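PDB 5GKE: endonuclease NucS from Thermococcus kodakarensis KOD1, which acts as a mismatch restriction endonuclease on double-stranded DNA and probably also cleaves the single-stranded ends of branched DNA. Local coordinates for residues Pro148-Leu153 and Val164-Arg169; Gly210-Pro215 and Leu230-Leu235; Arg89-Leu94 and Glu106-Glu111; Leu31-Arg36 and Tyr113-Phe118; Ala35-His40 and Gly52-Ile57. The protein carries 1 engineered substitution. One frame throughout, in Å; residues are numbered along the deposited sequence.

Contact 1: residues Pro148-Leu153 and Val164-Arg169; sequences PGFKPL and VAVLGR. Engineered in segment 164-169: Ala165 (natural residue Asp).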
# COMPACT_ATOMS: atom_id res chain seq x y z
N PRO A 148 23.22 17.78 -22.25
CA PRO A 148 23.76 19.15 -22.21
C PRO A 148 22.78 20.17 -22.78
O PRO A 148 22.07 19.87 -23.74
CB PRO A 148 25.01 19.06 -23.09
CG PRO A 148 25.35 17.61 -23.16
CD PRO A 148 24.03 16.90 -23.11
N GLY A 149 22.73 21.35 -22.18
CA GLY A 149 21.84 22.39 -22.65
C GLY A 149 20.40 22.12 -22.25
O GLY A 149 19.48 22.70 -22.83
N PHE A 150 20.21 21.25 -21.27
CA PHE A 150 18.88 21.03 -20.73
C PHE A 150 18.63 21.98 -19.58
O PHE A 150 19.38 22.02 -18.61
CB PHE A 150 18.67 19.59 -20.26
CG PHE A 150 17.39 19.39 -19.50
CD1 PHE A 150 16.17 19.49 -20.15
CD2 PHE A 150 17.40 19.13 -18.14
CE1 PHE A 150 14.97 19.33 -19.45
CE2 PHE A 150 16.21 18.97 -17.43
CZ PHE A 150 15.00 19.07 -18.09
N LYS A 151 17.56 22.76 -19.70
CA LYS A 151 17.21 23.75 -18.69
C LYS A 151 15.88 23.38 -18.04
O LYS A 151 14.82 23.55 -18.65
CB LYS A 151 17.16 25.14 -19.33
CG LYS A 151 17.12 26.30 -18.35
CD LYS A 151 17.63 27.58 -19.00
CE LYS A 151 17.57 28.79 -18.05
NZ LYS A 151 16.29 29.56 -18.12
N PRO A 152 15.94 22.87 -16.81
CA PRO A 152 14.76 22.55 -16.01
C PRO A 152 14.10 23.80 -15.44
O PRO A 152 14.81 24.70 -14.98
CB PRO A 152 15.31 21.66 -14.90
CG PRO A 152 16.71 22.11 -14.74
CD PRO A 152 17.19 22.51 -16.11
N LEU A 153 12.77 23.84 -15.43
CA LEU A 153 12.00 25.03 -15.07
C LEU A 153 11.02 24.75 -13.95
O LEU A 153 10.92 25.52 -13.01
CB LEU A 153 11.26 25.61 -16.28
CG LEU A 153 12.16 25.94 -17.46
CD1 LEU A 153 11.34 26.44 -18.63
CD2 LEU A 153 13.22 26.95 -17.06
N VAL A 164 2.93 17.14 -13.96
CA VAL A 164 4.19 16.75 -14.59
C VAL A 164 5.33 16.76 -13.58
O VAL A 164 5.35 17.61 -12.70
CB VAL A 164 4.49 17.72 -15.77
CG1 VAL A 164 5.93 17.63 -16.22
CG2 VAL A 164 3.56 17.43 -16.91
N ALA A 165 6.28 15.84 -13.69
CA ALA A 165 7.36 15.74 -12.69
C ALA A 165 8.34 16.90 -12.84
O ALA A 165 8.52 17.71 -11.93
CB ALA A 165 8.10 14.39 -12.82
N VAL A 166 9.00 16.96 -13.99
CA VAL A 166 9.89 18.06 -14.31
C VAL A 166 9.57 18.60 -15.71
O VAL A 166 9.33 17.85 -16.66
CB VAL A 166 11.36 17.62 -14.20
CG1 VAL A 166 12.30 18.72 -14.69
CG2 VAL A 166 11.68 17.22 -12.76
N LEU A 167 9.54 19.92 -15.82
CA LEU A 167 9.25 20.55 -17.10
C LEU A 167 10.36 21.55 -17.42
O LEU A 167 10.79 22.30 -16.55
CB LEU A 167 7.88 21.21 -17.05
CG LEU A 167 7.23 21.67 -18.36
CD1 LEU A 167 7.06 20.53 -19.32
CD2 LEU A 167 5.90 22.31 -18.04
N GLY A 168 10.81 21.55 -18.67
CA GLY A 168 11.93 22.38 -19.06
C GLY A 168 12.07 22.56 -20.56
O GLY A 168 11.12 22.33 -21.32
N ARG A 169 13.25 23.02 -20.98
CA ARG A 169 13.56 23.15 -22.40
C ARG A 169 14.88 22.49 -22.72
O ARG A 169 15.74 22.33 -21.85
CB ARG A 169 13.62 24.63 -22.83
CG ARG A 169 12.88 25.61 -21.93
CD ARG A 169 13.00 27.04 -22.46
NE ARG A 169 12.28 27.24 -23.72
CZ ARG A 169 12.85 27.27 -24.93
NH1 ARG A 169 14.16 27.13 -25.06
NH2 ARG A 169 12.10 27.46 -26.00

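Contact 2: residues Gly210-Pro215 and Leu230-Leu235; sequences GILVAP and LEFRKL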
# COMPACT_ATOMS: atom_id res chain seq x y z
N GLY A 210 9.18 14.14 -24.90
CA GLY A 210 9.05 13.40 -23.66
C GLY A 210 10.27 12.57 -23.31
O GLY A 210 10.84 11.89 -24.18
N ILE A 211 10.62 12.52 -22.04
CA ILE A 211 11.75 11.69 -21.64
C ILE A 211 11.40 10.91 -20.38
O ILE A 211 11.03 11.50 -19.36
CB ILE A 211 13.02 12.50 -21.38
CG1 ILE A 211 13.37 13.38 -22.57
CG2 ILE A 211 14.18 11.57 -21.04
CD1 ILE A 211 14.74 14.02 -22.45
N LEU A 212 11.51 9.59 -20.47
CA LEU A 212 11.33 8.75 -19.30
C LEU A 212 12.69 8.61 -18.63
O LEU A 212 13.69 8.29 -19.26
CB LEU A 212 10.76 7.38 -19.67
CG LEU A 212 10.55 6.40 -18.52
CD1 LEU A 212 9.78 7.02 -17.37
CD2 LEU A 212 9.79 5.22 -19.03
N VAL A 213 12.73 8.89 -17.34
CA VAL A 213 13.98 8.88 -16.63
C VAL A 213 13.84 7.87 -15.49
O VAL A 213 13.08 8.09 -14.54
CB VAL A 213 14.35 10.30 -16.11
CG1 VAL A 213 15.67 10.30 -15.38
CG2 VAL A 213 14.39 11.28 -17.27
N ALA A 214 14.55 6.77 -15.59
CA ALA A 214 14.45 5.71 -14.60
C ALA A 214 15.73 4.87 -14.65
O ALA A 214 16.58 5.09 -15.51
CB ALA A 214 13.22 4.85 -14.89
N PRO A 215 15.89 3.94 -13.71
CA PRO A 215 17.07 3.06 -13.83
C PRO A 215 16.96 2.01 -14.95
O PRO A 215 17.99 1.49 -15.36
CB PRO A 215 17.15 2.40 -12.44
CG PRO A 215 15.85 2.67 -11.77
CD PRO A 215 15.31 3.92 -12.36
N LEU A 230 9.14 8.34 -27.94
CA LEU A 230 9.49 8.97 -26.67
C LEU A 230 10.87 8.49 -26.26
O LEU A 230 11.33 7.46 -26.74
CB LEU A 230 8.44 8.66 -25.60
CG LEU A 230 7.09 9.36 -25.79
CD1 LEU A 230 6.09 8.92 -24.76
CD2 LEU A 230 7.28 10.84 -25.70
N GLU A 231 11.58 9.27 -25.44
CA GLU A 231 12.96 8.93 -25.13
C GLU A 231 13.16 8.34 -23.74
O GLU A 231 12.23 8.31 -22.93
CB GLU A 231 13.83 10.17 -25.28
CG GLU A 231 13.78 10.80 -26.66
CD GLU A 231 14.35 12.20 -26.67
OE1 GLU A 231 13.61 13.14 -27.03
OE2 GLU A 231 15.55 12.36 -26.32
N PHE A 232 14.38 7.92 -23.46
CA PHE A 232 14.75 7.31 -22.20
C PHE A 232 16.15 7.73 -21.79
O PHE A 232 17.07 7.74 -22.61
CB PHE A 232 14.67 5.78 -22.28
CG PHE A 232 15.25 5.06 -21.08
CD1 PHE A 232 14.47 4.77 -19.98
CD2 PHE A 232 16.58 4.66 -21.07
CE1 PHE A 232 15.00 4.11 -18.88
CE2 PHE A 232 17.12 3.99 -19.98
CZ PHE A 232 16.33 3.72 -18.88
N ARG A 233 16.31 8.10 -20.53
CA ARG A 233 17.62 8.34 -19.94
C ARG A 233 17.74 7.52 -18.66
O ARG A 233 16.89 7.63 -17.78
CB ARG A 233 17.83 9.83 -19.65
CG ARG A 233 19.32 10.21 -19.40
CD ARG A 233 20.05 10.40 -20.74
NE ARG A 233 19.11 10.76 -21.80
CZ ARG A 233 19.43 10.92 -23.09
NH1 ARG A 233 20.68 10.74 -23.50
NH2 ARG A 233 18.48 11.26 -23.97
N LYS A 234 18.76 6.68 -18.59
CA LYS A 234 19.02 5.87 -17.41
C LYS A 234 19.49 6.75 -16.26
O LYS A 234 20.47 7.49 -16.40
CB LYS A 234 20.05 4.79 -17.71
CG LYS A 234 20.51 3.97 -16.49
CD LYS A 234 21.09 2.60 -16.92
CE LYS A 234 20.10 1.84 -17.82
NZ LYS A 234 20.55 0.49 -18.27
N LEU A 235 18.78 6.71 -15.15
CA LEU A 235 19.22 7.40 -13.94
C LEU A 235 18.78 6.64 -12.68
O LEU A 235 17.62 6.25 -12.57
CB LEU A 235 18.66 8.82 -13.93
CG LEU A 235 19.28 9.77 -12.91
CD1 LEU A 235 20.71 10.07 -13.29
CD2 LEU A 235 18.46 11.04 -12.81

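Contact 3: residues Arg89-Leu94 and Glu106-Glu111; sequences RENPVL and EVELEE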
# COMPACT_ATOMS: atom_id res chain seq x y z
N ARG A 89 -20.94 -7.49 24.63
CA ARG A 89 -22.00 -8.27 24.00
C ARG A 89 -21.78 -9.67 24.55
O ARG A 89 -21.15 -9.83 25.59
CB ARG A 89 -21.92 -8.24 22.48
CG ARG A 89 -22.00 -6.84 21.89
CD ARG A 89 -22.07 -6.83 20.37
NE ARG A 89 -21.89 -5.48 19.85
CZ ARG A 89 -21.55 -5.18 18.59
NH1 ARG A 89 -21.35 -6.16 17.71
NH2 ARG A 89 -21.40 -3.91 18.22
N GLU A 90 -22.38 -10.67 23.91
CA GLU A 90 -22.11 -12.06 24.25
C GLU A 90 -20.60 -12.29 24.43
O GLU A 90 -20.17 -12.99 25.34
CB GLU A 90 -22.67 -12.99 23.16
CG GLU A 90 -22.47 -12.51 21.71
CD GLU A 90 -23.40 -11.36 21.29
OE1 GLU A 90 -24.20 -10.88 22.13
OE2 GLU A 90 -23.33 -10.93 20.12
N ASN A 91 -19.80 -11.67 23.56
CA ASN A 91 -18.36 -11.53 23.76
C ASN A 91 -17.98 -10.06 23.69
O ASN A 91 -18.73 -9.25 23.15
CB ASN A 91 -17.59 -12.32 22.72
CG ASN A 91 -17.56 -13.80 23.02
OD1 ASN A 91 -17.16 -14.22 24.11
ND2 ASN A 91 -17.97 -14.60 22.03
N PRO A 92 -16.81 -9.70 24.23
CA PRO A 92 -16.41 -8.30 24.03
C PRO A 92 -16.18 -8.03 22.55
O PRO A 92 -15.76 -8.93 21.83
CB PRO A 92 -15.09 -8.19 24.81
CG PRO A 92 -15.04 -9.42 25.68
CD PRO A 92 -15.80 -10.47 24.94
N VAL A 93 -16.49 -6.84 22.07
CA VAL A 93 -16.33 -6.55 20.65
C VAL A 93 -15.68 -5.19 20.49
O VAL A 93 -16.17 -4.19 21.03
CB VAL A 93 -17.68 -6.60 19.90
CG1 VAL A 93 -17.51 -6.20 18.45
CG2 VAL A 93 -18.27 -7.99 19.99
N LEU A 94 -14.54 -5.17 19.81
CA LEU A 94 -13.88 -3.93 19.42
C LEU A 94 -14.55 -3.36 18.16
O LEU A 94 -14.74 -4.09 17.20
CB LEU A 94 -12.41 -4.19 19.16
CG LEU A 94 -11.35 -3.81 20.18
CD1 LEU A 94 -11.82 -4.00 21.59
CD2 LEU A 94 -10.10 -4.62 19.92
N GLU A 106 -15.70 -4.65 12.93
CA GLU A 106 -16.02 -5.27 14.21
C GLU A 106 -15.10 -6.43 14.54
O GLU A 106 -14.98 -7.38 13.75
CB GLU A 106 -17.48 -5.74 14.23
CG GLU A 106 -18.47 -4.63 14.47
CD GLU A 106 -19.88 -5.15 14.61
OE1 GLU A 106 -20.18 -6.23 14.07
OE2 GLU A 106 -20.69 -4.46 15.27
N VAL A 107 -14.46 -6.37 15.71
CA VAL A 107 -13.64 -7.50 16.13
C VAL A 107 -14.23 -8.16 17.36
O VAL A 107 -14.15 -7.63 18.47
CB VAL A 107 -12.19 -7.11 16.42
CG1 VAL A 107 -11.38 -8.34 16.80
CG2 VAL A 107 -11.58 -6.43 15.23
N GLU A 108 -14.80 -9.35 17.15
CA GLU A 108 -15.38 -10.13 18.23
C GLU A 108 -14.29 -10.89 18.96
O GLU A 108 -13.64 -11.76 18.38
CB GLU A 108 -16.42 -11.11 17.67
CG GLU A 108 -17.21 -11.83 18.76
CD GLU A 108 -18.07 -12.97 18.23
OE1 GLU A 108 -18.33 -13.01 17.00
OE2 GLU A 108 -18.48 -13.83 19.04
N LEU A 109 -14.09 -10.60 20.24
CA LEU A 109 -13.02 -11.26 20.97
C LEU A 109 -13.58 -12.50 21.64
O LEU A 109 -14.31 -12.41 22.62
CB LEU A 109 -12.43 -10.31 21.99
CG LEU A 109 -11.92 -9.01 21.40
CD1 LEU A 109 -11.57 -8.01 22.50
CD2 LEU A 109 -10.70 -9.28 20.55
N GLU A 110 -13.24 -13.67 21.10
CA GLU A 110 -13.76 -14.92 21.65
C GLU A 110 -12.96 -15.39 22.85
O GLU A 110 -13.52 -15.86 23.82
CB GLU A 110 -13.78 -15.99 20.57
CG GLU A 110 -14.68 -15.64 19.42
CD GLU A 110 -14.64 -16.67 18.32
OE1 GLU A 110 -13.51 -17.05 17.90
OE2 GLU A 110 -15.73 -17.10 17.88
N GLU A 111 -11.64 -15.31 22.74
CA GLU A 111 -10.76 -15.51 23.89
C GLU A 111 -9.56 -14.57 23.85
O GLU A 111 -8.77 -14.60 22.92
CB GLU A 111 -10.28 -16.96 23.92
CG GLU A 111 -9.37 -17.28 25.09
CD GLU A 111 -9.07 -18.77 25.18
OE1 GLU A 111 -9.58 -19.53 24.32
OE2 GLU A 111 -8.34 -19.18 26.10

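Contact 4: residues Leu31-Arg36 and Tyr113-Phe118; sequences LTIFAR and YMVSVF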
# COMPACT_ATOMS: atom_id res chain seq x y z
N LEU A 31 -2.45 0.00 22.18
CA LEU A 31 -3.13 -1.18 22.63
C LEU A 31 -2.68 -2.33 21.76
O LEU A 31 -2.67 -2.22 20.53
CB LEU A 31 -4.64 -1.01 22.57
CG LEU A 31 -5.44 -2.13 23.23
CD1 LEU A 31 -5.17 -2.11 24.71
CD2 LEU A 31 -6.92 -1.92 22.95
N THR A 32 -2.29 -3.43 22.40
CA THR A 32 -1.99 -4.65 21.68
C THR A 32 -2.74 -5.80 22.32
O THR A 32 -2.71 -5.96 23.54
CB THR A 32 -0.47 -4.95 21.66
OG1 THR A 32 0.21 -3.87 21.03
CG2 THR A 32 -0.19 -6.21 20.87
N ILE A 33 -3.39 -6.59 21.49
CA ILE A 33 -4.17 -7.73 21.94
C ILE A 33 -3.83 -8.99 21.14
O ILE A 33 -3.79 -8.95 19.91
CB ILE A 33 -5.68 -7.43 21.82
CG1 ILE A 33 -6.08 -6.35 22.83
CG2 ILE A 33 -6.51 -8.70 21.99
CD1 ILE A 33 -7.50 -5.87 22.66
N PHE A 34 -3.55 -10.09 21.83
CA PHE A 34 -3.47 -11.39 21.19
C PHE A 34 -4.78 -12.09 21.51
O PHE A 34 -5.15 -12.20 22.68
CB PHE A 34 -2.29 -12.23 21.69
CG PHE A 34 -0.94 -11.55 21.60
CD1 PHE A 34 0.10 -11.95 22.43
CD2 PHE A 34 -0.69 -10.55 20.68
CE1 PHE A 34 1.35 -11.35 22.36
CE2 PHE A 34 0.56 -9.94 20.60
CZ PHE A 34 1.57 -10.34 21.44
N ALA A 35 -5.50 -12.56 20.50
CA ALA A 35 -6.82 -13.11 20.76
C ALA A 35 -7.27 -14.08 19.70
O ALA A 35 -6.83 -14.01 18.56
CB ALA A 35 -7.84 -11.98 20.89
N ARG A 36 -8.18 -14.98 20.07
CA ARG A 36 -8.96 -15.68 19.08
C ARG A 36 -10.14 -14.79 18.75
O ARG A 36 -10.84 -14.31 19.64
CB ARG A 36 -9.43 -17.04 19.59
CG ARG A 36 -9.76 -18.00 18.46
CD ARG A 36 -10.77 -19.05 18.88
NE ARG A 36 -10.55 -19.44 20.26
CZ ARG A 36 -11.51 -19.51 21.18
NH1 ARG A 36 -12.77 -19.23 20.84
NH2 ARG A 36 -11.21 -19.87 22.42
N TYR A 113 -6.03 -13.82 24.85
CA TYR A 113 -4.85 -14.45 25.46
C TYR A 113 -3.97 -13.42 26.15
O TYR A 113 -3.33 -13.70 27.17
CB TYR A 113 -4.01 -15.19 24.43
CG TYR A 113 -4.77 -16.14 23.54
CD1 TYR A 113 -5.36 -17.29 24.05
CD2 TYR A 113 -4.88 -15.90 22.16
CE1 TYR A 113 -6.05 -18.17 23.23
CE2 TYR A 113 -5.56 -16.78 21.34
CZ TYR A 113 -6.14 -17.91 21.88
OH TYR A 113 -6.82 -18.79 21.06
N MET A 114 -3.89 -12.24 25.57
CA MET A 114 -3.13 -11.18 26.20
C MET A 114 -3.70 -9.82 25.82
O MET A 114 -4.21 -9.65 24.71
CB MET A 114 -1.65 -11.27 25.81
CG MET A 114 -0.74 -10.36 26.61
SD MET A 114 0.85 -10.09 25.82
CE MET A 114 0.40 -8.74 24.71
N VAL A 115 -3.62 -8.87 26.74
CA VAL A 115 -3.90 -7.48 26.45
C VAL A 115 -2.76 -6.66 27.04
O VAL A 115 -2.25 -6.97 28.11
CB VAL A 115 -5.27 -7.02 27.01
CG1 VAL A 115 -5.40 -7.36 28.48
CG2 VAL A 115 -5.45 -5.53 26.81
N SER A 116 -2.36 -5.61 26.35
CA SER A 116 -1.23 -4.82 26.81
C SER A 116 -1.39 -3.36 26.46
O SER A 116 -1.97 -3.00 25.42
CB SER A 116 0.08 -5.35 26.21
OG SER A 116 0.11 -5.12 24.81
N VAL A 117 -0.86 -2.53 27.33
CA VAL A 117 -0.88 -1.10 27.12
C VAL A 117 0.55 -0.63 27.06
O VAL A 117 1.33 -0.87 27.99
CB VAL A 117 -1.66 -0.37 28.22
CG1 VAL A 117 -1.47 1.13 28.11
CG2 VAL A 117 -3.12 -0.74 28.15
N PHE A 118 0.90 0.02 25.97
CA PHE A 118 2.27 0.45 25.76
C PHE A 118 2.27 1.96 25.62
O PHE A 118 1.83 2.50 24.61
CB PHE A 118 2.85 -0.25 24.52
CG PHE A 118 4.27 0.13 24.18
CD1 PHE A 118 5.13 0.65 25.13
CD2 PHE A 118 4.76 -0.04 22.89
CE1 PHE A 118 6.43 0.99 24.80
CE2 PHE A 118 6.05 0.30 22.56
CZ PHE A 118 6.89 0.81 23.51

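Contact 5: residues Ala35-His40 and Gly52-Ile57; sequences ARCKVH and GDRVII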
# COMPACT_ATOMS: atom_id res chain seq x y z
N ALA A 35 -5.50 -12.56 20.50
CA ALA A 35 -6.82 -13.11 20.76
C ALA A 35 -7.27 -14.08 19.70
O ALA A 35 -6.83 -14.01 18.56
CB ALA A 35 -7.84 -11.98 20.89
N ARG A 36 -8.18 -14.98 20.07
CA ARG A 36 -8.96 -15.68 19.08
C ARG A 36 -10.14 -14.79 18.75
O ARG A 36 -10.84 -14.31 19.64
CB ARG A 36 -9.43 -17.04 19.59
CG ARG A 36 -9.76 -18.00 18.46
CD ARG A 36 -10.77 -19.05 18.88
NE ARG A 36 -10.55 -19.44 20.26
CZ ARG A 36 -11.51 -19.51 21.18
NH1 ARG A 36 -12.77 -19.23 20.84
NH2 ARG A 36 -11.21 -19.87 22.42
N CYS A 37 -10.37 -14.56 17.46
CA CYS A 37 -11.42 -13.63 17.10
C CYS A 37 -12.08 -13.92 15.76
O CYS A 37 -11.61 -14.73 14.97
CB CYS A 37 -10.87 -12.20 17.09
SG CYS A 37 -9.53 -11.93 15.94
N LYS A 38 -13.21 -13.26 15.55
CA LYS A 38 -13.86 -13.14 14.25
C LYS A 38 -13.84 -11.66 13.84
O LYS A 38 -13.88 -10.78 14.70
CB LYS A 38 -15.30 -13.67 14.30
CG LYS A 38 -15.46 -15.16 14.56
CD LYS A 38 -16.93 -15.44 14.83
CE LYS A 38 -17.26 -16.92 14.87
NZ LYS A 38 -18.71 -17.08 15.17
N VAL A 39 -13.77 -11.38 12.54
CA VAL A 39 -13.73 -9.99 12.11
C VAL A 39 -14.79 -9.70 11.05
O VAL A 39 -14.91 -10.39 10.04
CB VAL A 39 -12.34 -9.60 11.57
CG1 VAL A 39 -12.30 -8.10 11.24
CG2 VAL A 39 -11.27 -9.93 12.60
N HIS A 40 -15.57 -8.65 11.29
CA HIS A 40 -16.63 -8.29 10.37
C HIS A 40 -16.34 -6.87 9.90
O HIS A 40 -16.14 -5.97 10.73
CB HIS A 40 -18.00 -8.41 11.05
CG HIS A 40 -18.11 -9.61 11.95
ND1 HIS A 40 -18.30 -10.89 11.46
CD2 HIS A 40 -18.03 -9.72 13.30
CE1 HIS A 40 -18.34 -11.74 12.47
NE2 HIS A 40 -18.18 -11.06 13.60
N GLY A 52 -9.98 -17.32 14.59
CA GLY A 52 -8.55 -17.54 14.41
C GLY A 52 -7.77 -16.61 15.32
O GLY A 52 -8.29 -15.60 15.80
N ASP A 53 -6.52 -16.97 15.58
CA ASP A 53 -5.70 -16.16 16.45
C ASP A 53 -5.04 -15.05 15.65
O ASP A 53 -4.48 -15.30 14.58
CB ASP A 53 -4.63 -17.01 17.13
CG ASP A 53 -5.23 -18.08 18.01
OD1 ASP A 53 -6.42 -17.98 18.37
OD2 ASP A 53 -4.49 -19.03 18.34
N ARG A 54 -5.09 -13.84 16.19
CA ARG A 54 -4.45 -12.70 15.55
C ARG A 54 -3.87 -11.73 16.56
O ARG A 54 -4.25 -11.72 17.73
CB ARG A 54 -5.45 -11.96 14.63
CG ARG A 54 -5.85 -12.73 13.39
CD ARG A 54 -7.27 -13.26 13.50
NE ARG A 54 -7.52 -14.36 12.58
CZ ARG A 54 -8.72 -14.85 12.28
NH1 ARG A 54 -9.80 -14.31 12.83
NH2 ARG A 54 -8.84 -15.87 11.43
N VAL A 55 -2.94 -10.93 16.09
CA VAL A 55 -2.46 -9.77 16.80
C VAL A 55 -3.29 -8.56 16.37
O VAL A 55 -3.43 -8.30 15.18
CB VAL A 55 -1.00 -9.48 16.50
CG1 VAL A 55 -0.59 -8.21 17.22
CG2 VAL A 55 -0.13 -10.68 16.90
N ILE A 56 -3.80 -7.84 17.36
CA ILE A 56 -4.65 -6.68 17.13
C ILE A 56 -3.97 -5.44 17.70
O ILE A 56 -3.51 -5.46 18.83
CB ILE A 56 -6.03 -6.87 17.77
CG1 ILE A 56 -6.76 -8.02 17.07
CG2 ILE A 56 -6.84 -5.58 17.70
CD1 ILE A 56 -7.84 -8.68 17.91
N ILE A 57 -3.86 -4.39 16.91
CA ILE A 57 -3.22 -3.17 17.38
C ILE A 57 -4.11 -1.97 17.18
O ILE A 57 -4.69 -1.79 16.11
CB ILE A 57 -1.88 -2.92 16.67
CG1 ILE A 57 -0.87 -3.99 17.08
CG2 ILE A 57 -1.35 -1.53 16.98
CD1 ILE A 57 0.44 -3.85 16.36

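Contact 1: residues Pro148-Leu153 and Val164-Arg169
Lys151 and Arg169 face each other as an antiparallel hydrogen-bonded pair: Lys151 N gives to Arg169 O at 2.8 Å, and Arg169 N returns a bond to Lys151 O. One step on, Pro152 and Gly168 form a non-hydrogen-bonded pair with CA atoms 4.2 Å apart. A third bond joins Leu153 N to Leu167 O at 2.7 Å. The short strands run at 133° to each other, well off a straight antiparallel course, so the ladder is strongly twisted. Gly168 sits at its tight point: Lys151 O comes within 3.1 Å of Gly168 CA, and a side chain there would run into that oxygen.

Phe150 has its CG anti to the backbone N (chi1 171°), which swings the ring in beside the Arg169 carbonyl; Phe150 CD1 comes obliquely to 3.3 Å from Arg169 O. The edge of the same ring meets CG1 of Val166, a methyl that also touches CB of Pro152 at 4.2 Å. Leu153 CD1, for its part, rests against CG of Arg169 at 3.7 Å.

In the PD-(D/E)XK-type nuclease domain this hairpin starts the mixed sheet, strand 151-158 being outermost within the chain and strand 163-169 pairing next with 175-180. Ile139 and Phe140 of helix 132-141 cover the Phe150-Pro152-Val166 side, while Leu167 packs on Leu200 of helix 187-204.

Contact 2: residues Gly210-Pro215 and Leu230-Leu235
Leu235 N reaches Ala214 O at 2.8 Å, the hydrogen aimed well (164°). Behind it the parallel ladder is regular: Glu231 N to Gly210 O, Leu212 N to Glu231 O and Arg233 N to Leu212 O are all sound, whereas Ala214 N to Arg233 O is weak at 3.3 Å. Val213 and Leu235 run alongside each other, with Val213 CG1 on Leu235 CB at 3.6 Å. Phe232 carries its ring, CG anti to the backbone N (chi1 170°), along the other face, where CD1 approaches Leu212 CG and CE1 approaches Ala214 CB. Leu230 CD2 lies 3.7 Å from CA of Gly210, so close that a side chain on Gly210 would run into this methyl. Glu231 puts its carboxylate on Arg209 in a salt bridge.

With helix 219-227 between them the strands form a beta-alpha-beta unit; the helix sets Leu225 against Leu212, Leu230 and Phe232. Strand 231-234 is an edge strand of the sheet within the chain, and 208-214 pairs inward with 175-180.

Contact 3: residues Arg89-Leu94 and Glu106-Glu111
Leu94 and Val107 pair at the tight end of this contact, with Val107 N to Leu94 O only 2.7 Å and almost straight (175°), and Leu94 N answering to Val107 O. Leu109 N to Pro92 O extends the ladder at 2.8 Å. On this buried face CB of Leu94 meets CB of Val107 at 4.0 Å, and Leu94 CD1 meets Leu109 CD1 while the two side chains cross at a slant; Ile56 and Phe64 pack on Leu94.

The opposite face is polar and more open. Arg89, stretched out from CG to NE, turns end-on so that both NH1 and NH2 grip a single oxygen, Glu106 OE2; NH1 is 3.0 Å from OE2. The oxygen lies in the guanidinium plane but is met from above its own carboxylate plane, the two planes being 61° apart. CG1 of Val93 underlies one face of the guanidinium, and NH2 has a second salt bridge, to Glu87. A leucine in place of Arg89 would probably leave both Glu106 and Glu87 without their positive mate and set the Glu106 carboxylate free to turn. Farther along, Asn91 ND2 donates to the anti lone pair of Glu108 OE2 at 3.1 Å, the amide plane tilted 32° from the carboxylate.

Strands 92-98 and 103-109 form a beta hairpin of the PH-like domain, with an aliphatic inner face and a polar outer one.

Contact 4: residues Leu31-Arg36 and Tyr113-Phe118
Phe34 and Met114 extend together from neighbouring strands. The thioether bends at its last torsion (chi3 84°), which brings CE over one face of the Phe34 ring, 3.9 Å from its centroid, in a CH-pi contact; SD stands obliquely to the same ring, a Met-aromatic pair. Ser116 OG occupies the crowded position between its backbone N and carbonyl carbon (chi1 68°), and from there it donates to Thr32 O at 3.2 Å, an oxygen that also takes Ser116 N. Phe34 O likewise accepts twice, from Tyr113 N and Met114 N, because these two residues face Phe34 together in a classic beta bulge. From the bulge the Tyr113 ring leans along the backbone, CE2 3.4 Å from Arg36 N, and its OH, 3.5 Å from CB of Arg36, bonds to Asp53. On the other face Leu31 CD1 and Ile33 CG1 both touch CG2 of Val115, at 4.0 and 4.1 Å.

Helix 14-27 covers that aliphatic face through Leu20, Val21 and Ala24. Strand 52-58 pairs with 30-42 on its other edge, while strand 6-10 borders 111-118, and Phe34 stacks with Phe118 of the second subunit, placing the aromatic face at the dimer interface.

Contact 5: residues Ala35-His40 and Gly52-Ile57
Gly52 begins the pairing as the partner of Cys37: Cys37 N gives to Gly52 O at 2.9 Å, and Gly52 N gives back to Cys37 O. Asp53 comes next, opposite Arg36, with OD1 lying 3.3 Å from CG of Arg36; the same oxygen accepts from Tyr113, while OD2 forms a salt bridge with Lys5 of the second subunit. The two short segments run at 102° to each other, as strands of the PH-like domain's curled antiparallel sheet bend. Arg54 pairs with Ala35 through two bonds, the shorter from Arg54 N to Ala35 O at 2.9 Å. Its chain bends at chi2 (106°), folding the guanidinium back over Gly52, whose CA sits 3.4 Å above the plane, while CD meets SG of Cys37 at 3.6 Å. NH1 bonds to Gly50 O and NE pairs with Asp122 of the second subunit, so an alanine at Arg54 would probably leave that aspartate without its mate and uncover Gly52. Ile56 places CD1 against Ala35 CB and Cys37 SG, with Phe64 and Ile66 beyond.

In the fold
From the N terminus, strand 30-42 opens contact 4 and contact 5 together, sharing Ala35 and Arg36. Contact 5 closes first, at strand 52-58, after a short excursion; contact 4 closes only at strand 111-118. Contact 3, the 92-98/103-109 hairpin, falls wholly within that long loop and follows contact 5 in series. Strand 103-109 lies beside 30-42, and Glu111 reaches Arg36 by a salt bridge, so all three tie one curled antiparallel sheet. The chain then passes to the nuclease domain, where contact 1 closes the 151-158/163-169 hairpin before contact 2 opens. These two hold opposite ends of one mixed sheet, centres about 13 Å apart and roughly 50 Å from the others.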